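Local coordinates for protein 83aa long hypothetical transcriptional regulator asnC (Sulfolobus tokodaii, PDB 2ZBC) that probably takes part in transcriptional regulation as a stand-alone RAM module of the Lrp/AsnC family, binding isoleucine at the interface between its subunits, at residues 7-12 with 66-71; 20-25 with 58-63; 27-32 with 41-46. One frame throughout, in Å; residues are numbered along the deposited sequence.

Contact 1: residues 7-12 with 66-71; sequences LINTDA and VRSTLT. With ILE (isoleucine), chain I.
Val66 packs against Ile8 where strand 66-75, at the edge of the sheet within the chain, pairs antiparallel with strand 3-10; this belongs to the beta-alpha-beta-beta-alpha-beta fold of RAM domains, and a classic beta bulge breaks its register. The methyls Val66 CG2 and Ile8 CG2 lie 4.2 Å apart, branched and apolar as suits the helix-covered face, where helix 15-22 reaches both residues. Arg67 and Ser68 form the bulge: Arg67 N, 2.9 Å away and in the carbonyl plane, and Ser68 N, tilted from that plane, both donate to Asn9 O, so one carbonyl is gripped twice. The Arg67 chain bends at chi3 (-73°), which lays its guanidinium against the turn leaving strand 3-10, with Thr10 O 3.8 Å above one face. Asp11 OD1 forms a long salt bridge to Arg67 NE at 4.0 Å, the two planes 45° apart; the stronger polar partner of Arg67 is the backbone O of Arg67 of the third subunit. Ser68 is small and polar: its O accepts from Asn9 N, and its OG shares a water with Leu7 O. Thr69 runs alongside Ile8 on the same face, and its OG1 donates to OXT of the bound isoleucine over 2.6 Å. Leu70 continues the regular pairing: Leu7 N reaches Leu70 O at 2.8 Å in a nearly straight bond (175°), and Leu70 N returns to Leu7 O. Thr71 turns to the ligand: its N donates to isoleucine O, while Thr71 OG1 gives OXT a second hydroxyl donor at 2.8 Å.

Contact 2: residues 20-25 with 58-63; sequences ERLKSM and NTIRKL. With ILE (isoleucine), chain I.
The guanidinium of Arg61 takes the bound isoleucine over one face, with ligand CG2 3.7 Å above the plane and displaced toward its rim; ligand CB comes to 3.8 Å from Arg61 NE. A bend at chi3 (62°) folds the arginine chain so that its flat group lies along the aliphatic part of the ligand, while NE forms a salt bridge with Glu15 of the second subunit. Arg61 therefore faces the pocket, and its neighbours Ile60 and Leu63 turn to segment 20-25. Leu22 CD2 meets Leu63 CD1 at 4.0 Å, the two side chains crossing at a slant, and also comes to 4.3 Å from Ile60 CG1. Arg21, extended, runs counter to Leu63, laying its aliphatic CD on Leu63 CD2 while its charged end stays at the exposed surface. At the other end, Met25, modelled as selenomethionine, and Thr59 meet tip to tip, SE to CG2 at 3.8 Å; a long unbranched apolar chain reaches a small methyl here. Leu22 to Met25 and Ile60 to Leu63 each form a type I turn. Leu22 and Ile60 both rest on Ile8 of the sheet, the two helices on one sheet face that typify the ferredoxin-like RAM fold.

Contact 3: residues 27-32 with 41-46; sequences EVTEVH and VVKVEA
Glu27 O accepts from Glu45 N at 2.8 Å, and Val44 CA adds a CH...O contact to the same oxygen, so this carbonyl at the start of the hairpin formed by strands 28-34 and 40-45 is well served. Two residues on, Thr29 N donates to Lys43 O at 3.0 Å. A beta bulge at Thr29 then shifts the register; Lys43 N returns to Glu30 O, whereas the buried Glu30 N finds no partner in the model. Beyond it, His32 and Val41 exchange both of their backbone bonds. The valines Val28, Val31 and Val42 need no polar mate: Val31 CG2, set opposite the backbone N (chi1 54°), touches Val42 CG1 at 3.5 Å as the two side chains lie alongside each other, under Leu22 of helix 15-22. On the other face His32 NE2 donates to Glu30 OE1 at 2.7 Å (165°), reaching the anti lone pair while the oxygen lies in the ring plane. His32 ND1 is bonded to Ser79 of the fourth subunit, so both ring nitrogens are engaged. Glu30 OE2 rests 3.6 Å from Lys43 CD, an aliphatic carbon, with Lys43 NZ 5.5 Å off, and stands close to its counterpart, Glu30 of the fourth subunit. With an alanine in place of Glu30, His32 NE2 would probably lose its acceptor and the ring would be less firmly fixed in rotation. Two carboxylates facing each other across the interface could favour retention of a proton by one of them; any repulsion would probably be only partly offset by Lys43, whose NZ is not in contact, and by the hydrogen bond from His32.

Contact 2 lies over the sheet that contacts 1 and 3 help to build, its centre 11 Å from that of contact 1 and 10 Å from that of contact 3. Leu22 joins all three: its CD1 is 3.7 Å from Ile8 CD1 and 3.6 Å from Val42 CG1. Contacts 1 and 3 are knit by the adjacency of strands 3-10 and 40-45, where Leu7 CD2 comes to 3.8 Å from Val41 CG2. Contacts 1 and 2 share one isoleucine pocket, and Arg61 NH1, 2.9 Å from Thr69 OG1 in a probable hydrogen bond, ties its walls together. Contact 3 stands further back, the Val42 side chain about 9 Å from a bound isoleucine, and carries the sheet into the fourth subunit.

Contact 1: residues 7-12 with 66-71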
loop_
_atom_site.group_PDB
_atom_site.type_symbol
_atom_site.label_atom_id
_atom_site.label_comp_id
_atom_site.label_asym_id
_atom_site.label_seq_id
_atom_site.Cartn_x
_atom_site.Cartn_y
_atom_site.Cartn_z
ATOM N N LEU A 7 -11.244 -10.061 -1.070
ATOM C CA LEU A 7 -10.151 -10.024 -2.040
ATOM C C LEU A 7 -9.063 -11.015 -1.550
ATOM O O LEU A 7 -8.569 -10.918 -0.406
ATOM C CB LEU A 7 -9.567 -8.614 -2.159
ATOM C CG LEU A 7 -10.619 -7.519 -2.440
ATOM C CD1 LEU A 7 -10.056 -6.146 -2.347
ATOM C CD2 LEU A 7 -11.244 -7.790 -3.798
ATOM N N ILE A 8 -8.719 -11.986 -2.373
ATOM C CA ILE A 8 -7.824 -13.055 -1.918
ATOM C C ILE A 8 -6.518 -12.932 -2.677
ATOM O O ILE A 8 -6.546 -12.728 -3.886
ATOM C CB ILE A 8 -8.479 -14.385 -2.197
ATOM C CG1 ILE A 8 -9.782 -14.535 -1.380
ATOM C CG2 ILE A 8 -7.588 -15.510 -1.778
ATOM C CD1 ILE A 8 -10.537 -15.771 -1.771
ATOM N N ASN A 9 -5.389 -13.111 -1.991
ATOM C CA ASN A 9 -4.100 -13.309 -2.643
ATOM C C ASN A 9 -3.723 -14.703 -2.344
ATOM O O ASN A 9 -3.819 -15.152 -1.175
ATOM C CB ASN A 9 -2.975 -12.359 -2.164
ATOM C CG ASN A 9 -3.066 -10.975 -2.841
ATOM O OD1 ASN A 9 -2.365 -10.650 -3.868
ATOM N ND2 ASN A 9 -3.900 -10.145 -2.259
ATOM N N THR A 10 -3.209 -15.390 -3.364
ATOM C CA THR A 10 -2.766 -16.788 -3.193
ATOM C C THR A 10 -1.230 -16.859 -3.226
ATOM O O THR A 10 -0.588 -15.889 -3.581
ATOM C CB THR A 10 -3.290 -17.690 -4.317
ATOM O OG1 THR A 10 -2.781 -17.287 -5.595
ATOM C CG2 THR A 10 -4.791 -17.568 -4.449
ATOM N N ASP A 11 -0.670 -18.014 -2.822
ATOM C CA ASP A 11 0.724 -18.336 -3.124
ATOM C C ASP A 11 0.890 -18.196 -4.634
ATOM O O ASP A 11 -0.084 -18.376 -5.432
ATOM C CB ASP A 11 1.078 -19.751 -2.721
ATOM C CG ASP A 11 1.130 -19.917 -1.237
ATOM O OD1 ASP A 11 1.193 -18.905 -0.490
ATOM O OD2 ASP A 11 1.125 -21.060 -0.769
ATOM N N ALA A 12 2.096 -17.820 -5.056
ATOM C CA ALA A 12 2.282 -17.567 -6.489
ATOM C C ALA A 12 1.957 -18.919 -7.211
ATOM O O ALA A 12 2.441 -20.001 -6.819
ATOM C CB ALA A 12 3.702 -17.002 -6.776
ATOM N N VAL A 66 -4.029 -20.265 0.060
ATOM C CA VAL A 66 -4.437 -18.896 0.347
ATOM C C VAL A 66 -3.352 -18.227 1.214
ATOM O O VAL A 66 -2.979 -18.678 2.285
ATOM C CB VAL A 66 -5.892 -18.850 0.989
ATOM C CG1 VAL A 66 -6.177 -17.577 1.573
ATOM C CG2 VAL A 66 -6.870 -19.214 -0.021
ATOM N N ARG A 67 -2.924 -17.073 0.782
ATOM C CA ARG A 67 -1.946 -16.317 1.513
ATOM C C ARG A 67 -2.537 -15.202 2.404
ATOM O O ARG A 67 -2.194 -15.032 3.632
ATOM C CB ARG A 67 -1.000 -15.678 0.506
ATOM C CG ARG A 67 0.035 -14.798 1.131
ATOM C CD ARG A 67 0.875 -14.055 0.057
ATOM N NE ARG A 67 1.778 -14.996 -0.591
ATOM C CZ ARG A 67 2.516 -14.723 -1.686
ATOM N NH1 ARG A 67 2.389 -13.535 -2.300
ATOM N NH2 ARG A 67 3.318 -15.676 -2.173
ATOM N N SER A 68 -3.364 -14.401 1.776
ATOM C CA SER A 68 -4.028 -13.311 2.483
ATOM C C SER A 68 -5.435 -13.102 1.965
ATOM O O SER A 68 -5.806 -13.523 0.844
ATOM C CB SER A 68 -3.148 -12.071 2.359
ATOM O OG SER A 68 -3.135 -11.556 1.089
ATOM N N THR A 69 -6.237 -12.471 2.812
ATOM C CA THR A 69 -7.598 -12.025 2.442
ATOM C C THR A 69 -7.841 -10.623 2.996
ATOM O O THR A 69 -7.369 -10.281 4.100
ATOM C CB THR A 69 -8.666 -12.987 2.957
ATOM O OG1 THR A 69 -8.665 -12.968 4.399
ATOM C CG2 THR A 69 -8.417 -14.405 2.560
ATOM N N LEU A 70 -8.633 -9.854 2.243
ATOM C CA LEU A 70 -9.091 -8.555 2.660
ATOM C C LEU A 70 -10.621 -8.563 2.484
ATOM O O LEU A 70 -11.091 -8.584 1.340
ATOM C CB LEU A 70 -8.453 -7.520 1.750
ATOM C CG LEU A 70 -8.495 -6.052 2.138
ATOM C CD1 LEU A 70 -7.587 -5.213 1.292
ATOM C CD2 LEU A 70 -9.832 -5.499 2.097
ATOM N N THR A 71 -11.351 -8.539 3.568
ATOM C CA THR A 71 -12.848 -8.650 3.556
ATOM C C THR A 71 -13.421 -7.268 3.664
ATOM O O THR A 71 -13.083 -6.535 4.561
ATOM C CB THR A 71 -13.332 -9.542 4.754
ATOM O OG1 THR A 71 -12.800 -10.865 4.607
ATOM C CG2 THR A 71 -14.930 -9.692 4.815
HETATM N N ILE I . -8.688 -9.211 8.289
HETATM C CA ILE I . -9.020 -10.476 7.562
HETATM C C ILE I . -9.997 -10.251 6.390
HETATM O O ILE I . -10.472 -9.082 6.291
HETATM C CB ILE I . -9.628 -11.487 8.517
HETATM C CG1 ILE I . -11.048 -11.104 8.922
HETATM C CG2 ILE I . -8.828 -11.503 9.787
HETATM C CD1 ILE I . -11.618 -12.067 9.905
HETATM O OXT ILE I . -10.257 -11.224 5.598
HETATM O O HOH W 1 -5.516 -10.072 0.230
#

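Contact 2: residues 20-25 with 58-63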
loop_
_atom_site.group_PDB
_atom_site.type_symbol
_atom_site.label_atom_id
_atom_site.label_comp_id
_atom_site.label_asym_id
_atom_site.label_seq_id
_atom_site.Cartn_x
_atom_site.Cartn_y
_atom_site.Cartn_z
ATOM N N GLU A 20 -11.043 -23.183 -7.916
ATOM C CA GLU A 20 -11.736 -24.476 -7.949
ATOM C C GLU A 20 -12.365 -24.868 -6.582
ATOM O O GLU A 20 -13.475 -25.324 -6.560
ATOM C CB GLU A 20 -10.786 -25.573 -8.434
ATOM C CG GLU A 20 -11.269 -27.044 -8.403
ATOM C CD GLU A 20 -10.249 -28.025 -9.085
ATOM O OE1 GLU A 20 -8.969 -28.048 -8.760
ATOM O OE2 GLU A 20 -10.748 -28.769 -9.990
ATOM N N ARG A 21 -11.646 -24.656 -5.478
ATOM C CA ARG A 21 -12.164 -24.955 -4.139
ATOM C C ARG A 21 -13.347 -24.061 -3.861
ATOM O O ARG A 21 -14.432 -24.522 -3.429
ATOM C CB ARG A 21 -11.117 -24.702 -3.090
ATOM C CG ARG A 21 -9.908 -25.705 -3.160
ATOM C CD ARG A 21 -8.864 -25.519 -2.041
ATOM N NE ARG A 21 -7.698 -26.363 -2.285
ATOM C CZ ARG A 21 -7.667 -27.648 -1.931
ATOM N NH1 ARG A 21 -8.682 -28.198 -1.230
ATOM N NH2 ARG A 21 -6.613 -28.342 -2.199
ATOM N N LEU A 22 -13.162 -22.760 -4.166
ATOM C CA LEU A 22 -14.175 -21.790 -3.848
ATOM C C LEU A 22 -15.512 -22.068 -4.527
ATOM O O LEU A 22 -16.605 -21.836 -3.889
ATOM C CB LEU A 22 -13.721 -20.347 -4.048
ATOM C CG LEU A 22 -12.689 -19.865 -3.039
ATOM C CD1 LEU A 22 -11.949 -18.628 -3.660
ATOM C CD2 LEU A 22 -13.232 -19.598 -1.631
ATOM N N LYS A 23 -15.467 -22.544 -5.765
ATOM C CA LYS A 23 -16.695 -22.818 -6.554
ATOM C C LYS A 23 -17.718 -23.684 -5.823
ATOM O O LYS A 23 -18.916 -23.555 -6.076
ATOM C CB LYS A 23 -16.408 -23.646 -7.845
ATOM C CG LYS A 23 -15.537 -23.057 -8.815
ATOM C CD LYS A 23 -15.514 -23.854 -10.186
ATOM C CE LYS A 23 -15.449 -25.400 -10.062
ATOM N NZ LYS A 23 -14.812 -26.115 -11.269
ATOM N N SER A 24 -17.252 -24.577 -4.958
ATOM C CA SER A 24 -18.085 -25.641 -4.367
ATOM C C SER A 24 -18.755 -25.204 -3.097
ATOM O O SER A 24 -19.577 -25.924 -2.543
ATOM C CB SER A 24 -17.237 -26.865 -4.026
ATOM O OG SER A 24 -16.911 -27.452 -5.251
HETATM N N MSE A 25 -18.426 -24.018 -2.629
HETATM C CA MSE A 25 -18.923 -23.619 -1.307
HETATM C C MSE A 25 -20.181 -22.718 -1.519
HETATM O O MSE A 25 -20.162 -21.818 -2.358
HETATM C CB MSE A 25 -17.795 -22.983 -0.521
HETATM C CG MSE A 25 -16.610 -24.034 0.203
HETATM SE SE MSE A 25 -15.234 -22.713 0.216
HETATM C CE MSE A 25 -15.828 -21.338 -0.710
ATOM N N ASN A 58 -12.143 -19.761 9.127
ATOM C CA ASN A 58 -11.972 -21.202 9.219
ATOM C C ASN A 58 -12.049 -22.024 7.946
ATOM O O ASN A 58 -11.741 -23.196 7.966
ATOM C CB ASN A 58 -12.782 -21.808 10.443
ATOM C CG ASN A 58 -12.302 -21.240 11.781
ATOM O OD1 ASN A 58 -13.077 -20.708 12.579
ATOM N ND2 ASN A 58 -11.056 -21.336 12.018
ATOM N N THR A 59 -12.503 -21.429 6.863
ATOM C CA THR A 59 -12.538 -22.056 5.564
ATOM C C THR A 59 -11.641 -21.277 4.680
ATOM O O THR A 59 -10.560 -21.763 4.414
ATOM C CB THR A 59 -13.971 -22.183 5.024
ATOM O OG1 THR A 59 -14.750 -22.938 5.990
ATOM C CG2 THR A 59 -14.035 -22.931 3.799
ATOM N N ILE A 60 -11.992 -20.050 4.283
ATOM C CA ILE A 60 -11.234 -19.389 3.204
ATOM C C ILE A 60 -9.763 -19.251 3.609
ATOM O O ILE A 60 -8.841 -19.663 2.834
ATOM C CB ILE A 60 -11.763 -17.949 2.823
ATOM C CG1 ILE A 60 -13.206 -17.920 2.360
ATOM C CG2 ILE A 60 -10.906 -17.372 1.638
ATOM C CD1 ILE A 60 -13.627 -16.559 1.821
ATOM N N ARG A 61 -9.533 -18.671 4.797
ATOM C CA ARG A 61 -8.162 -18.468 5.291
ATOM C C ARG A 61 -7.364 -19.722 5.710
ATOM O O ARG A 61 -6.204 -19.598 6.146
ATOM C CB ARG A 61 -8.118 -17.433 6.428
ATOM C CG ARG A 61 -8.444 -16.068 5.908
ATOM C CD ARG A 61 -8.705 -15.020 6.921
ATOM N NE ARG A 61 -7.637 -14.681 7.813
ATOM C CZ ARG A 61 -6.652 -13.848 7.534
ATOM N NH1 ARG A 61 -6.584 -13.245 6.358
ATOM N NH2 ARG A 61 -5.762 -13.588 8.460
ATOM N N LYS A 62 -8.019 -20.880 5.683
ATOM C CA LYS A 62 -7.340 -22.140 5.878
ATOM C C LYS A 62 -7.185 -22.955 4.604
ATOM O O LYS A 62 -6.656 -24.060 4.668
ATOM C CB LYS A 62 -8.015 -22.890 7.020
ATOM C CG LYS A 62 -7.672 -22.194 8.351
ATOM C CD LYS A 62 -8.235 -22.840 9.594
ATOM C CE LYS A 62 -7.827 -22.136 10.924
ATOM N NZ LYS A 62 -6.623 -22.835 11.576
ATOM N N LEU A 63 -7.664 -22.486 3.468
ATOM C CA LEU A 63 -7.543 -23.262 2.243
ATOM C C LEU A 63 -6.086 -23.301 1.808
ATOM O O LEU A 63 -5.394 -22.266 1.869
ATOM C CB LEU A 63 -8.342 -22.634 1.111
ATOM C CG LEU A 63 -9.890 -22.604 1.230
ATOM C CD1 LEU A 63 -10.433 -21.928 0.035
ATOM C CD2 LEU A 63 -10.527 -24.002 1.469
HETATM N N ILE I . -8.688 -9.211 8.289
HETATM C CA ILE I . -9.020 -10.476 7.562
HETATM C C ILE I . -9.997 -10.251 6.390
HETATM O O ILE I . -10.472 -9.082 6.291
HETATM C CB ILE I . -9.628 -11.487 8.517
HETATM C CG1 ILE I . -11.048 -11.104 8.922
HETATM C CG2 ILE I . -8.828 -11.503 9.787
HETATM C CD1 ILE I . -11.618 -12.067 9.905
HETATM O OXT ILE I . -10.257 -11.224 5.598
#

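Contact 3: residues 27-32 with 41-46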
loop_
_atom_site.group_PDB
_atom_site.type_symbol
_atom_site.label_atom_id
_atom_site.label_comp_id
_atom_site.label_asym_id
_atom_site.label_seq_id
_atom_site.Cartn_x
_atom_site.Cartn_y
_atom_site.Cartn_z
ATOM N N GLU A 27 -21.661 -20.524 0.396
ATOM C CA GLU A 27 -21.521 -19.137 0.836
ATOM C C GLU A 27 -20.901 -18.238 -0.233
ATOM O O GLU A 27 -21.007 -16.983 -0.143
ATOM C CB GLU A 27 -20.656 -19.073 2.081
ATOM C CG GLU A 27 -21.211 -19.850 3.275
ATOM C CD GLU A 27 -20.752 -21.301 3.393
ATOM O OE1 GLU A 27 -20.218 -21.848 2.382
ATOM O OE2 GLU A 27 -20.918 -21.871 4.506
ATOM N N VAL A 28 -20.203 -18.855 -1.215
ATOM C CA VAL A 28 -19.571 -18.131 -2.284
ATOM C C VAL A 28 -20.581 -18.017 -3.414
ATOM O O VAL A 28 -20.832 -19.007 -4.084
ATOM C CB VAL A 28 -18.310 -18.884 -2.783
ATOM C CG1 VAL A 28 -17.849 -18.300 -4.056
ATOM C CG2 VAL A 28 -17.250 -18.815 -1.766
ATOM N N THR A 29 -21.188 -16.840 -3.599
ATOM C CA THR A 29 -22.154 -16.616 -4.645
ATOM C C THR A 29 -21.541 -16.170 -5.950
ATOM O O THR A 29 -22.184 -16.343 -7.023
ATOM C CB THR A 29 -23.217 -15.626 -4.237
ATOM O OG1 THR A 29 -22.621 -14.330 -4.046
ATOM C CG2 THR A 29 -23.794 -16.032 -2.853
ATOM N N GLU A 30 -20.303 -15.623 -5.885
ATOM C CA GLU A 30 -19.515 -15.446 -7.107
ATOM C C GLU A 30 -18.036 -15.572 -6.781
ATOM O O GLU A 30 -17.585 -15.273 -5.665
ATOM C CB GLU A 30 -19.596 -14.052 -7.789
ATOM C CG GLU A 30 -20.837 -13.293 -7.614
ATOM C CD GLU A 30 -20.736 -11.865 -8.125
ATOM O OE1 GLU A 30 -19.812 -11.434 -8.935
ATOM O OE2 GLU A 30 -21.705 -11.220 -7.725
ATOM N N VAL A 31 -17.287 -15.870 -7.825
ATOM C CA VAL A 31 -15.819 -16.005 -7.659
ATOM C C VAL A 31 -15.182 -15.749 -9.016
ATOM O O VAL A 31 -15.644 -16.205 -10.064
ATOM C CB VAL A 31 -15.463 -17.362 -7.021
ATOM C CG1 VAL A 31 -16.055 -18.538 -7.782
ATOM C CG2 VAL A 31 -13.980 -17.576 -6.852
ATOM N N HIS A 32 -14.108 -14.970 -9.001
ATOM C CA HIS A 32 -13.476 -14.561 -10.235
ATOM C C HIS A 32 -11.978 -14.514 -10.013
ATOM O O HIS A 32 -11.563 -13.885 -9.056
ATOM C CB HIS A 32 -13.949 -13.133 -10.640
ATOM C CG HIS A 32 -15.441 -12.872 -10.526
ATOM N ND1 HIS A 32 -16.333 -13.205 -11.528
ATOM C CD2 HIS A 32 -16.172 -12.246 -9.581
ATOM C CE1 HIS A 32 -17.558 -12.857 -11.159
ATOM N NE2 HIS A 32 -17.497 -12.285 -9.974
ATOM N N VAL A 41 -11.514 -12.580 -6.390
ATOM C CA VAL A 41 -12.559 -11.726 -5.786
ATOM C C VAL A 41 -13.693 -12.686 -5.550
ATOM O O VAL A 41 -14.088 -13.371 -6.450
ATOM C CB VAL A 41 -13.019 -10.577 -6.695
ATOM C CG1 VAL A 41 -14.231 -9.882 -6.057
ATOM C CG2 VAL A 41 -11.940 -9.652 -7.041
ATOM N N VAL A 42 -14.173 -12.792 -4.329
ATOM C CA VAL A 42 -15.366 -13.583 -4.063
ATOM C C VAL A 42 -16.444 -12.711 -3.451
ATOM O O VAL A 42 -16.140 -11.770 -2.703
ATOM C CB VAL A 42 -15.117 -14.778 -3.100
ATOM C CG1 VAL A 42 -14.316 -15.890 -3.773
ATOM C CG2 VAL A 42 -14.494 -14.387 -1.884
ATOM N N LYS A 43 -17.683 -12.971 -3.801
ATOM C CA LYS A 43 -18.814 -12.456 -3.003
ATOM C C LYS A 43 -19.261 -13.533 -2.044
ATOM O O LYS A 43 -19.475 -14.681 -2.426
ATOM C CB LYS A 43 -19.939 -12.009 -3.916
ATOM C CG LYS A 43 -20.990 -11.136 -3.174
ATOM C CD LYS A 43 -21.722 -10.294 -4.231
ATOM C CE LYS A 43 -23.183 -10.279 -4.038
ATOM N NZ LYS A 43 -23.564 -9.819 -2.744
ATOM N N VAL A 44 -19.385 -13.199 -0.774
ATOM C CA VAL A 44 -19.760 -14.160 0.225
ATOM C C VAL A 44 -21.082 -13.709 0.776
ATOM O O VAL A 44 -21.233 -12.572 1.063
ATOM C CB VAL A 44 -18.762 -14.201 1.365
ATOM C CG1 VAL A 44 -19.277 -15.065 2.490
ATOM C CG2 VAL A 44 -17.431 -14.666 0.862
ATOM N N GLU A 45 -22.051 -14.596 0.814
ATOM C CA GLU A 45 -23.323 -14.347 1.509
ATOM C C GLU A 45 -23.468 -15.405 2.585
ATOM O O GLU A 45 -23.398 -16.616 2.296
ATOM C CB GLU A 45 -24.475 -14.432 0.485
ATOM C CG GLU A 45 -25.911 -14.253 1.043
ATOM C CD GLU A 45 -26.239 -12.852 1.563
ATOM O OE1 GLU A 45 -25.658 -11.844 1.019
ATOM O OE2 GLU A 45 -27.068 -12.785 2.547
ATOM N N ALA A 46 -23.557 -14.991 3.844
ATOM C CA ALA A 46 -23.754 -15.947 4.879
ATOM C C ALA A 46 -25.016 -15.507 5.686
ATOM O O ALA A 46 -25.505 -14.379 5.578
ATOM C CB ALA A 46 -22.568 -16.072 5.774
#